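Long-range contacts in packaging enzyme P4 (Pseudomonas phage phi13, PDB 4BLP), which probably hydrolyses NTP as a hexameric RecA-like helicase motor that packages RNA into the capsid of a double-stranded RNA phage: residues V34-S44 against L105-N116; I273-T281 against V289-T297. One frame throughout, in Å; residues are numbered along the deposited sequence.

How the contacts relate
Two ways of closing a chain on itself, one long and one short, are illustrated here. From the first modelled residue, contact 1 lays the irregular segment 34-44 along 105-116, closing a loop of some sixty residues that includes helices 47-51, 79-91 and 95-101. It ties the N-terminal loop to the end of helix 103-106 and to strand 110-111, third strand of the small sheet with 65-70 and 73-78. Later, contact 2 joins 273-281 to 289-297, a local hairpin closure toward one side of the eight-stranded sheet. The loops follow in series, neither nesting nor crossing. Their centres lie 33 Å apart, yet both contacts reach the same neighbouring subunit of the hexamer.

Contact 1 of 2, residues V34-S44 against L105-N116; sequences VAAPAVVEGSS and LIRAVVFVPQQN
Pro37 sits on one face of the Phe111 ring, a closely packed point of this contact. Its CB stands 4.1 Å from the ring centroid in a CH-pi contact, offset toward the rim, while CG approaches Phe111 CG at 3.4 Å. Phe111 holds CG between its backbone N and carbonyl carbon (chi1 59°), which brings the ring beneath the proline. Nearby, Ala108 CB touches Ala35 O and Val34 CG1, the latter at 3.6 Å. The outer side is looser: Val34 and Ala35 are exposed, and Arg107 lays CB and its carbonyl oxygen against Pro37 and CD beside Ala36, its NE going on to a salt bridge with Glu104.

Farther along, Gln114, bent at chi2, sets CG against Ala38 O at 3.4 Å and CB against Val40 O. Gly42 N donates to Gln114 O (3.0 Å), and Asn116 N to Gly42 O, so Gly42 and Gln115 form a single isolated bridge. The bend at chi2 (72°) returns the Gln115 amide to the other segment, where NE2 reaches Ser43 O at 3.0 Å from well above its carbonyl plane; NE2 also binds Gly57 O, and OE1 binds Arg120. Asn116 ND2 donates to Ser44 OG at 2.9 Å, with the oxygen in its amide plane. The hydroxyl's own proton is thus probably left for Glu41 OE1 of a neighbouring subunit, to which Ser44 OG also bonds.

Contact 2 of 2, residues I273-T281 against V289-T297; sequences IAASVAGMT and VSQTIRSGT
The guanidinium of Arg294 is gripped at its edge by the C-terminal end of helix 266-274 and the loop after it, with Ala274 O, Val277 O and Ala278 CA lying near its plane. NE donates to Val277 O at 2.9 Å in a nearly straight bond, the oxygen only 4° out of the guanidinium plane, whereas the NH2 bond to Ala274 O is weak and bent. An extended chain from CG to NE carries the group past Ala278 O, which accepts from Arg294 N (2.8 Å). The remaining nitrogen, NH1, forms a salt bridge with Glu179 of a neighbouring subunit, so the two carbonyls probably steady a charge that is used between subunits.

The second flat group, the Gln291 amide, has Thr281 OG1 in its plane, 2.8 Å from NE2. The two side chains lie alongside one another and point the same way; Thr281 OG1 also bonds His149 NE2, and Gln291 NE2 also bonds Gln140 OE1. On the face bearing Met280 and Thr292, Thr292 CG2 meets Ala274 CB at 3.9 Å, packing the strand against the helix end.

Two bonds, Met280 N to Thr292 O (2.8 Å) and Thr292 N to Met280 O (2.9 Å), set the antiparallel register, with Gly279-Ile293 and Thr281-Gln291 as non-hydrogen-bonded pairs. This is a beta hairpin toward one side of a RecA-like P-loop NTPase sheet, strand 279-284 parallel to 147-152, 287-295 returning antiparallel and 298-302 outermost.

Contact 1 of 2, residues V34-S44 against L105-N116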
loop_
_atom_site.group_PDB
_atom_site.type_symbol
_atom_site.label_atom_id
_atom_site.label_comp_id
_atom_site.label_asym_id
_atom_site.label_seq_id
_atom_site.Cartn_x
_atom_site.Cartn_y
_atom_site.Cartn_z
ATOM N N VAL D 34 26.597 13.884 29.544
ATOM C CA VAL D 34 25.662 12.892 28.978
ATOM C C VAL D 34 24.252 13.253 29.404
ATOM O O VAL D 34 24.004 13.408 30.574
ATOM C CB VAL D 34 25.994 11.421 29.374
ATOM C CG1 VAL D 34 24.999 10.451 28.727
ATOM C CG2 VAL D 34 27.416 11.060 28.986
ATOM N N ALA D 35 23.319 13.297 28.461
ATOM C CA ALA D 35 21.935 13.656 28.741
ATOM C C ALA D 35 21.016 13.024 27.729
ATOM O O ALA D 35 21.447 12.766 26.597
ATOM C CB ALA D 35 21.789 15.174 28.697
ATOM N N ALA D 36 19.729 12.829 28.113
ATOM C CA ALA D 36 18.700 12.285 27.223
ATOM C C ALA D 36 18.563 13.137 25.920
ATOM O O ALA D 36 18.652 14.361 25.946
ATOM C CB ALA D 36 17.353 12.191 27.951
ATOM N N PRO D 37 18.406 12.467 24.769
ATOM C CA PRO D 37 18.242 13.180 23.470
ATOM C C PRO D 37 16.930 13.950 23.324
ATOM O O PRO D 37 15.981 13.696 24.075
ATOM C CB PRO D 37 18.189 12.029 22.458
ATOM C CG PRO D 37 18.711 10.847 23.161
ATOM C CD PRO D 37 18.324 11.007 24.587
ATOM N N ALA D 38 16.855 14.841 22.320
ATOM C CA ALA D 38 15.635 15.618 22.022
ATOM C C ALA D 38 14.506 14.681 21.626
ATOM O O ALA D 38 14.750 13.735 20.881
ATOM C CB ALA D 38 15.901 16.593 20.883
ATOM N N VAL D 39 13.272 14.952 22.079
ATOM C CA VAL D 39 12.149 14.124 21.601
ATOM C C VAL D 39 11.232 15.000 20.738
ATOM O O VAL D 39 10.449 14.470 19.954
ATOM C CB VAL D 39 11.377 13.339 22.699
ATOM C CG1 VAL D 39 12.202 12.171 23.231
ATOM C CG2 VAL D 39 10.941 14.246 23.821
ATOM N N VAL D 40 11.414 16.335 20.791
ATOM C CA VAL D 40 10.714 17.242 19.885
ATOM C C VAL D 40 11.197 16.935 18.452
ATOM O O VAL D 40 12.418 16.816 18.231
ATOM C CB VAL D 40 10.954 18.732 20.273
ATOM C CG1 VAL D 40 10.359 19.680 19.221
ATOM C CG2 VAL D 40 10.366 19.022 21.654
ATOM N N GLU D 41 10.264 16.832 17.488
ATOM C CA GLU D 41 10.661 16.557 16.093
ATOM C C GLU D 41 11.385 17.779 15.519
ATOM O O GLU D 41 10.905 18.917 15.678
ATOM C CB GLU D 41 9.442 16.239 15.237
ATOM C CG GLU D 41 8.741 14.949 15.612
ATOM C CD GLU D 41 7.450 14.701 14.855
ATOM O OE1 GLU D 41 6.839 15.657 14.319
ATOM O OE2 GLU D 41 7.012 13.540 14.851
ATOM N N GLY D 42 12.516 17.538 14.886
ATOM C CA GLY D 42 13.329 18.606 14.300
ATOM C C GLY D 42 12.935 18.934 12.878
ATOM O O GLY D 42 12.669 18.050 12.070
ATOM N N SER D 43 12.884 20.218 12.560
ATOM C CA SER D 43 12.537 20.652 11.210
ATOM C C SER D 43 13.626 20.261 10.186
ATOM O O SER D 43 14.812 20.426 10.461
ATOM C CB SER D 43 12.368 22.170 11.187
ATOM O OG SER D 43 12.248 22.606 9.844
ATOM N N SER D 44 13.220 19.758 9.032
ATOM C CA SER D 44 14.170 19.455 7.943
ATOM C C SER D 44 14.259 20.613 6.942
ATOM O O SER D 44 15.035 20.516 5.994
ATOM C CB SER D 44 13.761 18.166 7.227
ATOM O OG SER D 44 12.441 18.284 6.720
ATOM N N LEU D 105 19.660 8.496 31.621
ATOM C CA LEU D 105 20.896 8.677 30.866
ATOM C C LEU D 105 21.055 7.642 29.796
ATOM O O LEU D 105 21.657 7.902 28.757
ATOM C CB LEU D 105 22.159 8.575 31.791
ATOM C CG LEU D 105 22.414 9.613 32.832
ATOM C CD1 LEU D 105 23.709 9.294 33.556
ATOM C CD2 LEU D 105 22.465 11.026 32.243
ATOM N N ILE D 106 20.572 6.406 30.067
ATOM C CA ILE D 106 20.764 5.321 29.090
ATOM C C ILE D 106 20.058 5.641 27.744
ATOM O O ILE D 106 20.487 5.135 26.705
ATOM C CB ILE D 106 20.286 3.997 29.735
ATOM C CG1 ILE D 106 21.343 3.568 30.814
ATOM C CG2 ILE D 106 20.064 2.861 28.701
ATOM C CD1 ILE D 106 20.789 2.496 31.863
ATOM N N ARG D 107 19.068 6.533 27.742
ATOM C CA ARG D 107 18.424 6.948 26.465
ATOM C C ARG D 107 19.444 7.607 25.516
ATOM O O ARG D 107 19.229 7.622 24.314
ATOM C CB ARG D 107 17.301 7.951 26.763
ATOM C CG ARG D 107 16.171 7.387 27.649
ATOM C CD ARG D 107 15.237 8.539 28.038
ATOM N NE ARG D 107 14.298 8.168 29.092
ATOM C CZ ARG D 107 13.130 7.574 28.879
ATOM N NH1 ARG D 107 12.739 7.283 27.643
ATOM N NH2 ARG D 107 12.342 7.267 29.899
ATOM N N ALA D 108 20.539 8.186 26.088
ATOM C CA ALA D 108 21.585 8.840 25.293
ATOM C C ALA D 108 22.469 7.862 24.506
ATOM O O ALA D 108 23.182 8.276 23.570
ATOM C CB ALA D 108 22.472 9.667 26.220
ATOM N N VAL D 109 22.499 6.584 24.923
ATOM C CA VAL D 109 23.409 5.597 24.337
ATOM C C VAL D 109 22.912 5.157 22.950
ATOM O O VAL D 109 23.706 5.069 22.037
ATOM C CB VAL D 109 23.607 4.370 25.274
ATOM C CG1 VAL D 109 24.524 3.309 24.611
ATOM C CG2 VAL D 109 24.180 4.802 26.629
ATOM N N VAL D 110 21.611 4.792 22.842
ATOM C CA VAL D 110 21.002 4.407 21.549
ATOM C C VAL D 110 19.688 5.131 21.513
ATOM O O VAL D 110 18.913 5.042 22.491
ATOM C CB VAL D 110 20.798 2.879 21.365
ATOM C CG1 VAL D 110 20.054 2.575 20.044
ATOM C CG2 VAL D 110 22.128 2.120 21.431
ATOM N N PHE D 111 19.423 5.851 20.437
ATOM C CA PHE D 111 18.161 6.581 20.364
ATOM C C PHE D 111 17.725 6.753 18.937
ATOM O O PHE D 111 18.551 6.665 18.005
ATOM C CB PHE D 111 18.291 7.981 21.044
ATOM C CG PHE D 111 19.359 8.890 20.436
ATOM C CD1 PHE D 111 20.688 8.821 20.868
ATOM C CD2 PHE D 111 19.039 9.773 19.410
ATOM C CE1 PHE D 111 21.678 9.635 20.291
ATOM C CE2 PHE D 111 20.023 10.569 18.809
ATOM C CZ PHE D 111 21.345 10.502 19.262
ATOM N N VAL D 112 16.431 7.019 18.765
ATOM C CA VAL D 112 15.920 7.416 17.450
ATOM C C VAL D 112 16.167 8.933 17.290
ATOM O O VAL D 112 15.607 9.732 18.072
ATOM C CB VAL D 112 14.413 7.089 17.293
ATOM C CG1 VAL D 112 13.894 7.586 15.919
ATOM C CG2 VAL D 112 14.191 5.582 17.442
ATOM N N PRO D 113 16.975 9.361 16.290
ATOM C CA PRO D 113 17.192 10.817 16.084
ATOM C C PRO D 113 15.884 11.399 15.572
ATOM O O PRO D 113 15.210 10.784 14.718
ATOM C CB PRO D 113 18.324 10.888 15.054
ATOM C CG PRO D 113 18.153 9.587 14.229
ATOM C CD PRO D 113 17.695 8.551 15.282
ATOM N N GLN D 114 15.509 12.578 16.112
ATOM C CA GLN D 114 14.169 13.098 15.821
ATOM C C GLN D 114 14.090 14.151 14.715
ATOM O O GLN D 114 12.993 14.662 14.424
ATOM C CB GLN D 114 13.523 13.606 17.116
ATOM C CG GLN D 114 13.212 12.429 18.117
ATOM C CD GLN D 114 12.352 11.312 17.526
ATOM O OE1 GLN D 114 11.492 11.527 16.666
ATOM N NE2 GLN D 114 12.528 10.101 17.989
ATOM N N GLN D 115 15.209 14.360 13.997
ATOM C CA GLN D 115 15.170 15.195 12.795
ATOM C C GLN D 115 14.152 14.596 11.814
ATOM O O GLN D 115 14.183 13.376 11.542
ATOM C CB GLN D 115 16.577 15.173 12.143
ATOM C CG GLN D 115 16.620 15.625 10.663
ATOM C CD GLN D 115 16.421 17.096 10.360
ATOM O OE1 GLN D 115 16.339 17.452 9.188
ATOM N NE2 GLN D 115 16.339 17.993 11.368
ATOM N N ASN D 116 13.302 15.430 11.249
ATOM C CA ASN D 116 12.357 14.931 10.229
ATOM C C ASN D 116 13.123 14.348 9.022
ATOM O O ASN D 116 14.116 14.945 8.584
ATOM C CB ASN D 116 11.469 16.094 9.745
ATOM C CG ASN D 116 10.440 15.685 8.731
ATOM O OD1 ASN D 116 9.631 14.790 8.973
ATOM N ND2 ASN D 116 10.514 16.276 7.551
HETATM O O HOH W 1 16.840 13.661 18.368
#

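Contact 2 of 2, residues I273-T281 against V289-T297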
loop_
_atom_site.group_PDB
_atom_site.type_symbol
_atom_site.label_atom_id
_atom_site.label_comp_id
_atom_site.label_asym_id
_atom_site.label_seq_id
_atom_site.Cartn_x
_atom_site.Cartn_y
_atom_site.Cartn_z
ATOM N N ILE D 273 20.520 -15.724 6.842
ATOM C CA ILE D 273 20.850 -15.202 8.176
ATOM C C ILE D 273 22.355 -15.367 8.434
ATOM O O ILE D 273 23.021 -14.415 8.866
ATOM C CB ILE D 273 19.987 -15.897 9.278
ATOM C CG1 ILE D 273 18.531 -15.477 9.139
ATOM C CG2 ILE D 273 20.508 -15.521 10.672
ATOM C CD1 ILE D 273 17.570 -16.203 10.094
ATOM N N ALA D 274 22.914 -16.569 8.154
ATOM C CA ALA D 274 24.352 -16.817 8.351
ATOM C C ALA D 274 25.210 -15.829 7.537
ATOM O O ALA D 274 26.245 -15.391 8.010
ATOM C CB ALA D 274 24.701 -18.245 7.944
ATOM N N ALA D 275 24.735 -15.447 6.329
ATOM C CA ALA D 275 25.441 -14.540 5.442
ATOM C C ALA D 275 25.361 -13.101 5.930
ATOM O O ALA D 275 26.082 -12.253 5.404
ATOM C CB ALA D 275 24.850 -14.631 4.035
ATOM N N SER D 276 24.546 -12.841 6.977
ATOM C CA SER D 276 24.342 -11.489 7.473
ATOM C C SER D 276 25.094 -11.154 8.751
ATOM O O SER D 276 25.144 -9.971 9.115
ATOM C CB SER D 276 22.849 -11.252 7.714
ATOM O OG SER D 276 22.089 -11.591 6.553
ATOM N N VAL D 277 25.612 -12.165 9.483
ATOM C CA VAL D 277 26.149 -11.891 10.824
ATOM C C VAL D 277 27.489 -12.586 11.078
ATOM O O VAL D 277 27.899 -13.442 10.297
ATOM C CB VAL D 277 25.107 -12.346 11.896
ATOM C CG1 VAL D 277 23.781 -11.534 11.802
ATOM C CG2 VAL D 277 24.805 -13.858 11.754
ATOM N N ALA D 278 28.107 -12.292 12.240
ATOM C CA ALA D 278 29.395 -12.880 12.621
ATOM C C ALA D 278 29.274 -14.359 12.968
ATOM O O ALA D 278 30.234 -15.092 12.801
ATOM C CB ALA D 278 29.989 -12.135 13.812
ATOM N N GLY D 279 28.117 -14.785 13.479
ATOM C CA GLY D 279 27.961 -16.196 13.815
ATOM C C GLY D 279 26.526 -16.624 13.925
ATOM O O GLY D 279 25.653 -15.806 14.207
ATOM N N MET D 280 26.269 -17.913 13.704
ATOM C CA MET D 280 24.913 -18.424 13.791
ATOM C C MET D 280 24.964 -19.851 14.319
ATOM O O MET D 280 25.770 -20.650 13.851
ATOM C CB MET D 280 24.246 -18.423 12.387
ATOM C CG MET D 280 22.834 -18.981 12.420
ATOM S SD MET D 280 22.022 -18.922 10.811
ATOM C CE MET D 280 22.575 -20.522 10.141
ATOM N N THR D 281 24.079 -20.171 15.255
ATOM C CA THR D 281 23.890 -21.529 15.794
ATOM C C THR D 281 22.450 -21.922 15.553
ATOM O O THR D 281 21.548 -21.155 15.909
ATOM C CB THR D 281 24.226 -21.602 17.319
ATOM O OG1 THR D 281 25.578 -21.200 17.524
ATOM C CG2 THR D 281 24.034 -23.024 17.900
ATOM N N VAL D 289 22.397 -28.116 16.119
ATOM C CA VAL D 289 22.209 -28.831 14.849
ATOM C C VAL D 289 23.411 -28.466 13.951
ATOM O O VAL D 289 24.044 -29.337 13.363
ATOM C CB VAL D 289 20.845 -28.466 14.189
ATOM C CG1 VAL D 289 20.769 -28.999 12.753
ATOM C CG2 VAL D 289 19.681 -28.986 15.021
ATOM N N SER D 290 23.711 -27.180 13.862
ATOM C CA SER D 290 24.799 -26.655 13.052
ATOM C C SER D 290 25.271 -25.341 13.636
ATOM O O SER D 290 24.541 -24.703 14.396
ATOM C CB SER D 290 24.357 -26.470 11.603
ATOM O OG SER D 290 23.431 -25.411 11.476
ATOM N N GLN D 291 26.512 -24.953 13.304
ATOM C CA GLN D 291 27.057 -23.708 13.803
ATOM C C GLN D 291 28.054 -23.170 12.801
ATOM O O GLN D 291 28.785 -23.948 12.214
ATOM C CB GLN D 291 27.697 -23.944 15.168
ATOM C CG GLN D 291 28.234 -22.651 15.846
ATOM C CD GLN D 291 28.692 -23.014 17.235
ATOM O OE1 GLN D 291 29.786 -23.565 17.418
ATOM N NE2 GLN D 291 27.839 -22.767 18.223
ATOM N N THR D 292 28.077 -21.858 12.596
ATOM C CA THR D 292 29.075 -21.241 11.718
ATOM C C THR D 292 29.497 -19.947 12.361
ATOM O O THR D 292 28.626 -19.187 12.811
ATOM C CB THR D 292 28.614 -21.070 10.267
ATOM O OG1 THR D 292 29.704 -20.466 9.531
ATOM C CG2 THR D 292 27.307 -20.214 10.120
ATOM N N ILE D 293 30.814 -19.734 12.475
ATOM C CA ILE D 293 31.350 -18.531 13.110
ATOM C C ILE D 293 32.479 -17.919 12.306
ATOM O O ILE D 293 33.385 -18.646 11.886
ATOM C CB ILE D 293 31.863 -18.910 14.532
ATOM C CG1 ILE D 293 30.688 -19.309 15.468
ATOM C CG2 ILE D 293 32.740 -17.794 15.157
ATOM C CD1 ILE D 293 31.123 -20.057 16.754
ATOM N N ARG D 294 32.469 -16.573 12.177
ATOM C CA ARG D 294 33.581 -15.829 11.585
ATOM C C ARG D 294 34.533 -15.575 12.753
ATOM O O ARG D 294 34.173 -14.818 13.682
ATOM C CB ARG D 294 33.080 -14.496 10.956
ATOM C CG ARG D 294 32.064 -14.718 9.825
ATOM C CD ARG D 294 31.560 -13.393 9.236
ATOM N NE ARG D 294 30.244 -13.587 8.611
ATOM C CZ ARG D 294 30.050 -13.972 7.358
ATOM N NH1 ARG D 294 31.084 -14.147 6.544
ATOM N NH2 ARG D 294 28.819 -14.170 6.902
ATOM N N SER D 295 35.683 -16.270 12.785
ATOM C CA SER D 295 36.684 -16.095 13.832
ATOM C C SER D 295 37.864 -15.283 13.328
ATOM O O SER D 295 38.000 -15.025 12.102
ATOM C CB SER D 295 37.176 -17.445 14.383
ATOM O OG SER D 295 38.221 -17.981 13.580
ATOM N N GLY D 296 38.744 -14.939 14.272
ATOM C CA GLY D 296 39.965 -14.207 13.939
ATOM C C GLY D 296 40.899 -15.014 13.040
ATOM O O GLY D 296 41.744 -14.429 12.365
ATOM N N THR D 297 40.731 -16.350 12.982
ATOM C CA THR D 297 41.590 -17.207 12.153
ATOM C C THR D 297 40.823 -17.876 10.995
ATOM O O THR D 297 41.356 -18.797 10.363
ATOM C CB THR D 297 42.297 -18.262 13.023
ATOM O OG1 THR D 297 41.325 -18.987 13.784
ATOM C CG2 THR D 297 43.338 -17.643 13.962
#